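Local coordinates for group 1 truncated hemoglobin GlbN (Synechocystis sp., PDB 1S69), which binds oxygen very stably at the iron of its single heme, as a monomeric truncated globin of group I, at residues Y22-Q27 against L92-E97; T12-A17 against H46-L51; E82-V87 against R119-Q124. One frame throughout, in Å; residues are numbered along the deposited sequence.

Contact 1: Y22-Q27 against L92-E97; sequences YERVLQ and LATLKE. With CYN (cyanide ion), chain C.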
loop_
_atom_site.group_PDB
_atom_site.type_symbol
_atom_site.label_atom_id
_atom_site.label_comp_id
_atom_site.label_asym_id
_atom_site.label_seq_id
_atom_site.Cartn_x
_atom_site.Cartn_y
_atom_site.Cartn_z
ATOM N N TYR A 22 -2.206 -7.352 -3.671
ATOM C CA TYR A 22 -2.325 -8.386 -2.675
ATOM C C TYR A 22 -2.088 -9.766 -3.231
ATOM O O TYR A 22 -1.502 -10.619 -2.551
ATOM C CB TYR A 22 -3.616 -8.276 -1.878
ATOM C CG TYR A 22 -3.516 -7.122 -0.873
ATOM C CD1 TYR A 22 -2.495 -7.126 0.120
ATOM C CD2 TYR A 22 -4.351 -5.968 -0.985
ATOM C CE1 TYR A 22 -2.339 -6.054 1.008
ATOM C CE2 TYR A 22 -4.198 -4.886 -0.088
ATOM C CZ TYR A 22 -3.173 -4.939 0.888
ATOM O OH TYR A 22 -2.976 -3.907 1.776
ATOM N N GLU A 23 -2.476 -9.993 -4.492
ATOM C CA GLU A 23 -2.047 -11.219 -5.155
ATOM C C GLU A 23 -0.544 -11.353 -5.151
ATOM O O GLU A 23 -0.038 -12.424 -4.830
ATOM C CB GLU A 23 -2.590 -11.349 -6.603
ATOM C CG GLU A 23 -4.068 -11.630 -6.537
ATOM C CD GLU A 23 -4.724 -11.646 -7.914
ATOM O OE1 GLU A 23 -3.989 -11.712 -8.942
ATOM O OE2 GLU A 23 -5.974 -11.570 -7.923
ATOM N N ARG A 24 0.153 -10.277 -5.486
ATOM C CA ARG A 24 1.601 -10.281 -5.533
ATOM C C ARG A 24 2.179 -10.470 -4.102
ATOM O O ARG A 24 3.097 -11.310 -3.908
ATOM C CB ARG A 24 2.115 -8.992 -6.147
ATOM C CG ARG A 24 3.683 -8.893 -6.284
ATOM C CD ARG A 24 4.107 -7.662 -7.055
ATOM N NE ARG A 24 3.490 -7.580 -8.394
ATOM C CZ ARG A 24 4.050 -8.017 -9.543
ATOM N NH1 ARG A 24 5.246 -8.590 -9.544
ATOM N NH2 ARG A 24 3.398 -7.888 -10.699
ATOM N N VAL A 25 1.677 -9.686 -3.134
ATOM C CA VAL A 25 2.088 -9.780 -1.725
ATOM C C VAL A 25 1.952 -11.213 -1.161
ATOM O O VAL A 25 2.833 -11.693 -0.458
ATOM C CB VAL A 25 1.274 -8.787 -0.855
ATOM C CG1 VAL A 25 1.391 -9.144 0.681
ATOM C CG2 VAL A 25 1.719 -7.340 -1.166
ATOM N N LEU A 26 0.832 -11.888 -1.452
ATOM C CA LEU A 26 0.614 -13.230 -0.873
ATOM C C LEU A 26 1.509 -14.323 -1.491
ATOM O O LEU A 26 1.663 -15.415 -0.943
ATOM C CB LEU A 26 -0.863 -13.620 -0.907
ATOM C CG LEU A 26 -1.804 -13.399 0.298
ATOM C CD1 LEU A 26 -1.492 -12.363 1.381
ATOM C CD2 LEU A 26 -3.238 -13.234 -0.211
ATOM N N GLN A 27 2.150 -13.986 -2.590
ATOM C CA GLN A 27 3.185 -14.828 -3.186
ATOM C C GLN A 27 4.591 -14.388 -2.860
ATOM O O GLN A 27 5.540 -14.990 -3.343
ATOM C CB GLN A 27 3.003 -14.974 -4.707
ATOM C CG GLN A 27 1.614 -15.577 -5.105
ATOM C CD GLN A 27 1.176 -16.844 -4.305
ATOM O OE1 GLN A 27 1.952 -17.755 -4.128
ATOM N NE2 GLN A 27 -0.089 -16.876 -3.856
ATOM N N LEU A 92 4.855 -1.097 -6.679
ATOM C CA LEU A 92 5.345 -0.430 -7.891
ATOM C C LEU A 92 5.445 -1.419 -9.052
ATOM O O LEU A 92 5.151 -1.047 -10.193
ATOM C CB LEU A 92 6.662 0.291 -7.633
ATOM C CG LEU A 92 6.656 1.369 -6.532
ATOM C CD1 LEU A 92 8.045 1.919 -6.429
ATOM C CD2 LEU A 92 5.635 2.480 -6.743
ATOM N N ALA A 93 5.752 -2.677 -8.728
ATOM C CA ALA A 93 5.797 -3.793 -9.702
ATOM C C ALA A 93 4.446 -4.032 -10.300
ATOM O O ALA A 93 4.343 -4.183 -11.527
ATOM C CB ALA A 93 6.312 -5.109 -9.081
ATOM N N THR A 94 3.415 -4.018 -9.444
ATOM C CA THR A 94 2.030 -4.216 -9.849
ATOM C C THR A 94 1.600 -3.105 -10.827
ATOM O O THR A 94 0.994 -3.410 -11.879
ATOM C CB THR A 94 1.125 -4.229 -8.612
ATOM O OG1 THR A 94 1.388 -5.421 -7.855
ATOM C CG2 THR A 94 -0.377 -4.251 -8.982
ATOM N N LEU A 95 1.878 -1.851 -10.466
ATOM C CA LEU A 95 1.600 -0.713 -11.352
ATOM C C LEU A 95 2.330 -0.827 -12.700
ATOM O O LEU A 95 1.723 -0.566 -13.719
ATOM C CB LEU A 95 1.944 0.609 -10.686
ATOM C CG LEU A 95 1.127 0.907 -9.434
ATOM C CD1 LEU A 95 1.579 2.197 -8.857
ATOM C CD2 LEU A 95 -0.355 0.987 -9.723
ATOM N N LYS A 96 3.618 -1.179 -12.697
ATOM C CA LYS A 96 4.345 -1.411 -13.947
ATOM C C LYS A 96 3.658 -2.486 -14.814
ATOM O O LYS A 96 3.417 -2.312 -16.001
ATOM C CB LYS A 96 5.776 -1.786 -13.664
ATOM C CG LYS A 96 6.577 -1.955 -14.926
ATOM C CD LYS A 96 7.967 -2.280 -14.569
ATOM C CE LYS A 96 8.901 -2.071 -15.771
ATOM N NZ LYS A 96 10.304 -2.404 -15.362
ATOM N N GLU A 97 3.281 -3.587 -14.194
ATOM C CA GLU A 97 2.615 -4.643 -14.875
ATOM C C GLU A 97 1.275 -4.209 -15.497
ATOM O O GLU A 97 0.829 -4.770 -16.504
ATOM C CB GLU A 97 2.410 -5.724 -13.875
ATOM C CG GLU A 97 2.616 -7.076 -14.459
ATOM C CD GLU A 97 1.461 -7.945 -14.069
ATOM O OE1 GLU A 97 0.350 -7.707 -14.649
ATOM O OE2 GLU A 97 1.660 -8.811 -13.156
HETATM C C CYN C . -0.683 -3.010 4.151
HETATM N N CYN C . -0.980 -3.527 3.225
#

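Contact 2: T12-A17 against H46-L51; sequences TAVDLA and HQKAFL. With HEM (protoporphyrin IX containing Fe), chain D.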
loop_
_atom_site.group_PDB
_atom_site.type_symbol
_atom_site.label_atom_id
_atom_site.label_comp_id
_atom_site.label_asym_id
_atom_site.label_seq_id
_atom_site.Cartn_x
_atom_site.Cartn_y
_atom_site.Cartn_z
ATOM N N THR A 12 -11.535 2.579 -10.698
ATOM C CA THR A 12 -11.355 1.249 -11.269
ATOM C C THR A 12 -9.878 0.911 -11.381
ATOM O O THR A 12 -9.527 -0.251 -11.197
ATOM C CB THR A 12 -12.059 1.069 -12.615
ATOM O OG1 THR A 12 -11.334 1.845 -13.550
ATOM C CG2 THR A 12 -13.446 1.724 -12.627
ATOM N N ALA A 13 -9.021 1.896 -11.659
ATOM C CA ALA A 13 -7.565 1.675 -11.590
ATOM C C ALA A 13 -7.045 1.304 -10.160
ATOM O O ALA A 13 -6.285 0.358 -10.022
ATOM C CB ALA A 13 -6.783 2.845 -12.159
ATOM N N VAL A 14 -7.425 2.060 -9.124
ATOM C CA VAL A 14 -7.056 1.737 -7.747
ATOM C C VAL A 14 -7.603 0.361 -7.336
ATOM O O VAL A 14 -6.895 -0.418 -6.700
ATOM C CB VAL A 14 -7.507 2.858 -6.718
ATOM C CG1 VAL A 14 -7.330 2.412 -5.232
ATOM C CG2 VAL A 14 -6.810 4.141 -6.984
ATOM N N ASP A 15 -8.838 0.036 -7.748
ATOM C CA ASP A 15 -9.498 -1.226 -7.340
ATOM C C ASP A 15 -8.718 -2.382 -7.862
ATOM O O ASP A 15 -8.419 -3.339 -7.135
ATOM C CB ASP A 15 -10.958 -1.279 -7.862
ATOM C CG ASP A 15 -11.647 -2.660 -7.609
ATOM O OD1 ASP A 15 -12.293 -2.831 -6.515
ATOM O OD2 ASP A 15 -11.624 -3.615 -8.453
ATOM N N LEU A 16 -8.356 -2.274 -9.136
ATOM C CA LEU A 16 -7.529 -3.282 -9.828
ATOM C C LEU A 16 -6.116 -3.366 -9.259
ATOM O O LEU A 16 -5.591 -4.459 -9.056
ATOM C CB LEU A 16 -7.408 -2.931 -11.300
ATOM C CG LEU A 16 -7.143 -4.051 -12.306
ATOM C CD1 LEU A 16 -5.805 -3.879 -13.011
ATOM C CD2 LEU A 16 -7.340 -5.507 -11.782
ATOM N N ALA A 17 -5.480 -2.214 -9.051
ATOM C CA ALA A 17 -4.134 -2.196 -8.466
ATOM C C ALA A 17 -4.093 -2.886 -7.108
ATOM O O ALA A 17 -3.193 -3.634 -6.827
ATOM C CB ALA A 17 -3.626 -0.771 -8.333
ATOM N N HIS A 46 -10.047 -1.597 2.811
ATOM C CA HIS A 46 -9.261 -0.540 3.484
ATOM C C HIS A 46 -8.173 0.087 2.605
ATOM O O HIS A 46 -8.014 1.288 2.597
ATOM C CB HIS A 46 -8.525 -1.088 4.672
ATOM C CG HIS A 46 -9.389 -1.409 5.842
ATOM N ND1 HIS A 46 -10.292 -0.472 6.395
ATOM C CD2 HIS A 46 -9.449 -2.552 6.605
ATOM C CE1 HIS A 46 -10.873 -1.015 7.456
ATOM N NE2 HIS A 46 -10.392 -2.283 7.588
ATOM N N GLN A 47 -7.393 -0.743 1.913
ATOM C CA GLN A 47 -6.290 -0.233 1.065
ATOM C C GLN A 47 -6.839 0.598 -0.137
ATOM O O GLN A 47 -6.251 1.630 -0.510
ATOM C CB GLN A 47 -5.386 -1.351 0.538
ATOM C CG GLN A 47 -4.039 -0.837 -0.056
ATOM C CD GLN A 47 -3.112 -0.239 1.009
ATOM O OE1 GLN A 47 -2.305 -0.964 1.606
ATOM N NE2 GLN A 47 -3.190 1.055 1.220
ATOM N N LYS A 48 -7.970 0.162 -0.712
ATOM C CA LYS A 48 -8.572 0.936 -1.789
ATOM C C LYS A 48 -8.939 2.319 -1.285
ATOM O O LYS A 48 -8.665 3.311 -1.957
ATOM C CB LYS A 48 -9.769 0.222 -2.434
ATOM C CG LYS A 48 -9.311 -0.933 -3.274
ATOM C CD LYS A 48 -10.414 -2.041 -3.460
ATOM C CE LYS A 48 -9.864 -3.236 -4.225
ATOM N NZ LYS A 48 -11.015 -4.223 -4.328
ATOM N N ALA A 49 -9.584 2.376 -0.122
ATOM C CA ALA A 49 -9.966 3.629 0.505
ATOM C C ALA A 49 -8.736 4.488 0.900
ATOM O O ALA A 49 -8.722 5.722 0.716
ATOM C CB ALA A 49 -10.845 3.341 1.718
ATOM N N PHE A 50 -7.715 3.826 1.432
ATOM C CA PHE A 50 -6.477 4.501 1.835
ATOM C C PHE A 50 -5.703 5.095 0.651
ATOM O O PHE A 50 -5.321 6.251 0.690
ATOM C CB PHE A 50 -5.530 3.593 2.671
ATOM C CG PHE A 50 -4.347 4.357 3.168
ATOM C CD1 PHE A 50 -4.444 5.127 4.339
ATOM C CD2 PHE A 50 -3.214 4.468 2.379
ATOM C CE1 PHE A 50 -3.395 5.958 4.727
ATOM C CE2 PHE A 50 -2.126 5.303 2.778
ATOM C CZ PHE A 50 -2.242 6.029 3.959
ATOM N N LEU A 51 -5.500 4.332 -0.399
ATOM C CA LEU A 51 -4.749 4.844 -1.542
ATOM C C LEU A 51 -5.553 5.894 -2.294
ATOM O O LEU A 51 -4.992 6.802 -2.831
ATOM C CB LEU A 51 -4.339 3.707 -2.463
ATOM C CG LEU A 51 -3.289 2.749 -1.840
ATOM C CD1 LEU A 51 -2.962 1.653 -2.819
ATOM C CD2 LEU A 51 -1.985 3.471 -1.386
HETATM C CHA HEM D . -3.072 -2.942 7.573
HETATM C CHB HEM D . -1.681 0.615 4.522
HETATM C CHC HEM D . 2.902 -0.932 4.878
HETATM C CHD HEM D . 1.139 -5.137 6.601
HETATM C C1A HEM D . -3.066 -1.800 6.759
HETATM C C2A HEM D . -4.215 -0.958 6.483
HETATM C C3A HEM D . -3.849 -0.013 5.626
HETATM C C4A HEM D . -2.461 -0.192 5.321
HETATM C CMA HEM D . -4.782 1.082 5.032
HETATM C CAA HEM D . -5.614 -1.223 7.093
HETATM C CBA HEM D . -5.735 -0.179 8.218
HETATM C CGA HEM D . -7.100 -0.019 8.876
HETATM O O1A HEM D . -7.343 -0.899 9.693
HETATM O O2A HEM D . -7.910 0.963 8.641
HETATM C C1B HEM D . -0.310 0.508 4.412
HETATM C C2B HEM D . 0.480 1.416 3.655
HETATM C C3B HEM D . 1.780 1.022 3.766
HETATM C C4B HEM D . 1.785 -0.186 4.573
HETATM C CMB HEM D . -0.112 2.656 2.898
HETATM C CAB HEM D . 3.116 1.575 3.118
HETATM C CBB HEM D . 3.271 1.949 1.808
HETATM C C1C HEM D . 2.814 -2.236 5.384
HETATM C C2C HEM D . 3.924 -3.152 5.479
HETATM C C3C HEM D . 3.398 -4.318 5.919
HETATM C C4C HEM D . 1.980 -4.171 6.115
HETATM C CMC HEM D . 5.401 -2.738 5.113
HETATM C CAC HEM D . 4.049 -5.686 6.201
HETATM C CBC HEM D . 4.839 -6.219 5.281
HETATM C C1D HEM D . -0.136 -4.934 7.035
HETATM C C2D HEM D . -0.923 -5.897 7.730
HETATM C C3D HEM D . -2.195 -5.181 8.039
HETATM C C4D HEM D . -2.079 -3.868 7.528
HETATM C CMD HEM D . -0.576 -7.341 8.094
HETATM C CAD HEM D . -3.419 -5.723 8.749
HETATM C CBD HEM D . -2.983 -5.531 10.203
HETATM C CGD HEM D . -3.797 -6.417 11.092
HETATM O O1D HEM D . -4.887 -6.009 11.467
HETATM O O2D HEM D . -3.369 -7.522 11.442
HETATM N NA HEM D . -2.037 -1.313 6.000
HETATM N NB HEM D . 0.503 -0.493 4.957
HETATM N NC HEM D . 1.669 -2.893 5.781
HETATM N ND HEM D . -0.833 -3.727 6.954
HETATM FE FE HEM D . -0.188 -2.123 5.935
#

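Contact 3: E82-V87 against R119-Q124; sequences EHFDAV and RDVLNQ. With HEM (protoporphyrin IX containing Fe), chain D.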
loop_
_atom_site.group_PDB
_atom_site.type_symbol
_atom_site.label_atom_id
_atom_site.label_comp_id
_atom_site.label_asym_id
_atom_site.label_seq_id
_atom_site.Cartn_x
_atom_site.Cartn_y
_atom_site.Cartn_z
ATOM N N GLU A 82 13.109 -3.919 5.773
ATOM C CA GLU A 82 13.158 -4.833 4.632
ATOM C C GLU A 82 11.759 -5.222 4.161
ATOM O O GLU A 82 11.519 -5.293 2.969
ATOM C CB GLU A 82 13.882 -6.128 4.987
ATOM C CG GLU A 82 15.117 -5.880 5.805
ATOM C CD GLU A 82 16.245 -5.277 5.005
ATOM O OE1 GLU A 82 16.305 -3.994 4.803
ATOM O OE2 GLU A 82 17.085 -6.125 4.605
ATOM N N HIS A 83 10.870 -5.516 5.114
ATOM C CA HIS A 83 9.448 -5.779 4.824
ATOM C C HIS A 83 8.819 -4.557 4.204
ATOM O O HIS A 83 8.089 -4.671 3.245
ATOM C CB HIS A 83 8.706 -6.085 6.123
ATOM C CG HIS A 83 9.328 -7.201 6.881
ATOM N ND1 HIS A 83 9.614 -7.149 8.230
ATOM C CD2 HIS A 83 9.763 -8.404 6.440
ATOM C CE1 HIS A 83 10.183 -8.282 8.581
ATOM N NE2 HIS A 83 10.299 -9.049 7.506
ATOM N N PHE A 84 9.047 -3.383 4.800
ATOM C CA PHE A 84 8.572 -2.112 4.215
ATOM C C PHE A 84 9.006 -1.946 2.721
ATOM O O PHE A 84 8.201 -1.588 1.827
ATOM C CB PHE A 84 9.074 -0.952 5.078
ATOM C CG PHE A 84 8.474 0.390 4.671
ATOM C CD1 PHE A 84 7.292 0.849 5.270
ATOM C CD2 PHE A 84 9.069 1.154 3.663
ATOM C CE1 PHE A 84 6.720 2.049 4.885
ATOM C CE2 PHE A 84 8.507 2.400 3.246
ATOM C CZ PHE A 84 7.338 2.850 3.871
ATOM N N ASP A 85 10.288 -2.167 2.457
ATOM C CA ASP A 85 10.775 -2.036 1.099
ATOM C C ASP A 85 10.158 -3.087 0.143
ATOM O O ASP A 85 9.918 -2.770 -1.012
ATOM C CB ASP A 85 12.297 -2.186 1.098
ATOM C CG ASP A 85 12.988 -1.027 1.722
ATOM O OD1 ASP A 85 12.464 0.110 1.834
ATOM O OD2 ASP A 85 14.096 -1.174 2.196
ATOM N N ALA A 86 9.920 -4.322 0.634
ATOM C CA ALA A 86 9.199 -5.361 -0.130
ATOM C C ALA A 86 7.768 -4.916 -0.543
ATOM O O ALA A 86 7.329 -5.159 -1.672
ATOM C CB ALA A 86 9.135 -6.718 0.647
ATOM N N VAL A 87 7.069 -4.257 0.386
ATOM C CA VAL A 87 5.719 -3.781 0.117
ATOM C C VAL A 87 5.767 -2.696 -0.974
ATOM O O VAL A 87 4.978 -2.742 -1.904
ATOM C CB VAL A 87 5.034 -3.303 1.421
ATOM C CG1 VAL A 87 3.934 -2.250 1.144
ATOM C CG2 VAL A 87 4.453 -4.511 2.133
ATOM N N ARG A 119 7.959 5.932 9.038
ATOM C CA ARG A 119 8.190 6.029 10.484
ATOM C C ARG A 119 6.972 5.519 11.251
ATOM O O ARG A 119 7.087 4.860 12.262
ATOM C CB ARG A 119 8.448 7.484 10.883
ATOM C CG ARG A 119 9.819 7.978 10.501
ATOM C CD ARG A 119 10.779 7.490 11.467
ATOM N NE ARG A 119 12.122 7.853 11.081
ATOM C CZ ARG A 119 13.066 8.179 11.923
ATOM N NH1 ARG A 119 12.816 8.221 13.231
ATOM N NH2 ARG A 119 14.254 8.511 11.437
ATOM N N ASP A 120 5.784 5.867 10.776
ATOM C CA ASP A 120 4.563 5.440 11.484
ATOM C C ASP A 120 4.292 3.938 11.328
ATOM O O ASP A 120 4.114 3.237 12.340
ATOM C CB ASP A 120 3.379 6.284 11.034
ATOM C CG ASP A 120 3.288 7.613 11.805
ATOM O OD1 ASP A 120 3.539 7.685 13.019
ATOM O OD2 ASP A 120 2.926 8.644 11.234
ATOM N N VAL A 121 4.327 3.449 10.096
ATOM C CA VAL A 121 4.150 2.033 9.810
ATOM C C VAL A 121 5.130 1.240 10.669
ATOM O O VAL A 121 4.764 0.278 11.351
ATOM C CB VAL A 121 4.388 1.705 8.274
ATOM C CG1 VAL A 121 4.509 0.185 8.046
ATOM C CG2 VAL A 121 3.248 2.256 7.361
ATOM N N LEU A 122 6.407 1.619 10.631
ATOM C CA LEU A 122 7.397 0.850 11.406
ATOM C C LEU A 122 7.471 1.237 12.901
ATOM O O LEU A 122 8.270 0.682 13.656
ATOM C CB LEU A 122 8.798 0.963 10.721
ATOM C CG LEU A 122 8.874 0.417 9.277
ATOM C CD1 LEU A 122 10.237 0.657 8.684
ATOM C CD2 LEU A 122 8.458 -1.084 9.198
ATOM N N ASN A 123 6.661 2.219 13.323
ATOM C CA ASN A 123 6.556 2.593 14.738
ATOM C C ASN A 123 7.943 3.069 15.236
ATOM O O ASN A 123 8.406 2.655 16.309
ATOM C CB ASN A 123 6.109 1.398 15.596
ATOM C CG ASN A 123 4.582 1.157 15.542
ATOM O OD1 ASN A 123 4.017 0.956 16.586
ATOM N ND2 ASN A 123 3.942 1.142 14.351
ATOM N N GLN A 124 8.623 3.815 14.387
ATOM C CA GLN A 124 9.963 4.274 14.682
ATOM C C GLN A 124 9.951 5.713 15.233
ATOM O O GLN A 124 11.075 6.151 15.581
ATOM C CB GLN A 124 10.744 4.349 13.429
ATOM C CG GLN A 124 11.253 3.066 12.933
ATOM C CD GLN A 124 11.814 3.217 11.550
ATOM O OE1 GLN A 124 11.486 4.183 10.803
ATOM N NE2 GLN A 124 12.599 2.253 11.150
ATOM O OXT GLN A 124 8.899 6.381 15.242
HETATM C CHA HEM D . -3.072 -2.942 7.573
HETATM C CHB HEM D . -1.681 0.615 4.522
HETATM C CHC HEM D . 2.902 -0.932 4.878
HETATM C CHD HEM D . 1.139 -5.137 6.601
HETATM C C1A HEM D . -3.066 -1.800 6.759
HETATM C C2A HEM D . -4.215 -0.958 6.483
HETATM C C3A HEM D . -3.849 -0.013 5.626
HETATM C C4A HEM D . -2.461 -0.192 5.321
HETATM C CMA HEM D . -4.782 1.082 5.032
HETATM C CAA HEM D . -5.614 -1.223 7.093
HETATM C CBA HEM D . -5.735 -0.179 8.218
HETATM C CGA HEM D . -7.100 -0.019 8.876
HETATM O O1A HEM D . -7.343 -0.899 9.693
HETATM O O2A HEM D . -7.910 0.963 8.641
HETATM C C1B HEM D . -0.310 0.508 4.412
HETATM C C2B HEM D . 0.480 1.416 3.655
HETATM C C3B HEM D . 1.780 1.022 3.766
HETATM C C4B HEM D . 1.785 -0.186 4.573
HETATM C CMB HEM D . -0.112 2.656 2.898
HETATM C CAB HEM D . 3.116 1.575 3.118
HETATM C CBB HEM D . 3.271 1.949 1.808
HETATM C C1C HEM D . 2.814 -2.236 5.384
HETATM C C2C HEM D . 3.924 -3.152 5.479
HETATM C C3C HEM D . 3.398 -4.318 5.919
HETATM C C4C HEM D . 1.980 -4.171 6.115
HETATM C CMC HEM D . 5.401 -2.738 5.113
HETATM C CAC HEM D . 4.049 -5.686 6.201
HETATM C CBC HEM D . 4.839 -6.219 5.281
HETATM C C1D HEM D . -0.136 -4.934 7.035
HETATM C C2D HEM D . -0.923 -5.897 7.730
HETATM C C3D HEM D . -2.195 -5.181 8.039
HETATM C C4D HEM D . -2.079 -3.868 7.528
HETATM C CMD HEM D . -0.576 -7.341 8.094
HETATM C CAD HEM D . -3.419 -5.723 8.749
HETATM C CBD HEM D . -2.983 -5.531 10.203
HETATM C CGD HEM D . -3.797 -6.417 11.092
HETATM O O1D HEM D . -4.887 -6.009 11.467
HETATM O O2D HEM D . -3.369 -7.522 11.442
HETATM N NA HEM D . -2.037 -1.313 6.000
HETATM N NB HEM D . 0.503 -0.493 4.957
HETATM N NC HEM D . 1.669 -2.893 5.781
HETATM N ND HEM D . -0.833 -3.727 6.954
HETATM FE FE HEM D . -0.188 -2.123 5.935
#

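Contact 1: Y22-Q27 against L92-E97
The guanidinium group of Arg24 lies with one face on the methyl of Ala93, whose CB sits 3.5 Å above the plane and toward the rim, while Thr94 and Glu97 meet it at its edge. Arg24 CG is anti to the backbone N, which carries the chain across to helix 81-98, and a bend at chi3 turns the head along that helix. NE donates to Thr94 OG1 at 3.1 Å, a bent bond (144°), with the hydroxyl tilted 18° from the guanidinium plane. The same OG1 is also bonded to the carbonyl of Asp90, one turn back. NH2 forms a salt bridge with Glu97 OE2 at 3.1 Å, although the carboxylate plane is turned 67° against the guanidinium. With an alanine replacing this arginine, both polar links would go and the Glu97 carboxylate is likely to lose this positive mate. Half a turn earlier in helix 10-26, Tyr22 leaves the backbone away from helix 81-98; its OH, also hydrogen-bonded to Gln43, donates a very short bond, 2.5 Å, to the cyanide N, near the ring plane. Arginine suits this partly exposed crossing by serving a hydroxyl and a carboxylate together; buried tyrosine offers the ligand a hydrogen-bond donor.

Contact 2: T12-A17 against H46-L51
Lys48 reaches over from helix 40-54 and crosses the side chain of Asp15 at a slant, its NZ coming to 2.9 Å from Asp15 OD1. The lysine chain leaves its helix with CG anti to the carbonyl carbon, and the extended run beyond CG lays its methylenes over the backbone of Asp15 before the ammonium meets the acid; CE is 3.3 Å from Asp15 O. The ammonium stands above the carboxylate plane, 60° out of it, in a hydrogen bond that is part of a salt bridge. A second salt bridge joins NZ to Asp19, one turn further along helix 10-26, and two acids around one ammonium would favour its charged form. Next to this salt bridge, Val14 makes the apolar part of the contact. Its CG1, anti to the backbone N (chi1 170°), points into the facing helix, 3.6 Å from Lys48 O and 4.3 Å from Leu51 CB. A beta-branched valine suits this place, being short and broad enough to sit against backbone as well as side chain.

The two helices belong to the 2-on-2 sandwich of the truncated globins, and their segment axes come within 9.3 Å at 135°. Another side of helix 40-54 carries His46 and Phe50 to the heme. Propionate oxygen O2A lies 3.6 Å above the plane of the His46 ring, offset toward its rim, although this histidine is the distal iron ligand of the hexacoordinate state; here the iron's distal side holds cyanide. Phe50 brings CE2 to 3.3 Å from the heme methyl CMB, its flat hydrocarbon ring suiting the apolar porphyrin rim, and it also stacks edge-to-face with Tyr53 and Tyr61.

Contact 3: E82-V87 against R119-Q124
The heme pocket of this globin is lined at one porphyrin edge by helix 81-98 and the C-terminal end of helix 115-121, which meet through Phe84, Val121 and Leu122. Phe84 has CG anti to the backbone N (chi1 -172°), a torsion that directs its ring at the facing segment. Val121 CG1 meets the edge of that ring close to its plane, 4.0 Å from CD1. Leu122 comes in nearer the backbone, its CD1 4.1 Å from Phe84 CB. Both sides also touch the cofactor: Phe84 CA lies 3.4 Å from heme methyl CMC, Val87 CG2 3.6 Å from that methyl, and Val121 CG1 3.7 Å from the meso carbon CHC. Val121 additionally packs on His70, the proximal iron ligand. Just beyond, helix 115-121 ends in a Schellman motif, with Asn123 at positive phi, as asparagine tolerates well; its ND2 donates to Val121 O at 3.2 Å from above the carbonyl plane and also to the carbonyl of Arg67. Arg67 in turn pairs with Asp120 and the terminal carboxylate of Gln124. The contact itself is wholly apolar, and its aromatic ring and branched aliphatics probably keep water from this porphyrin edge, while charged and amide groups fasten the chain end outside it.

How the contacts relate
Contacts 1 and 2 share helix 10-26, which meets helix 40-54 in contact 2 and helix 81-98 in contact 1; contact 3 uses an earlier part of helix 81-98 against helix 115-121. The centres of contacts 1 and 2 are about 13 Å apart, those of 1 and 3 about 17 Å, and those of 2 and 3 about 20 Å, on opposite sides of the chain's centre. Along the sequence contact 1 interleaves with both others, whereas contact 2 closes before contact 3 opens. Contacts 1 and 2 touch, with Leu95 packing on Ala17. Contacts 2 and 3 both reach the heme, so the cofactor is held between widely separated parts of the helical fold.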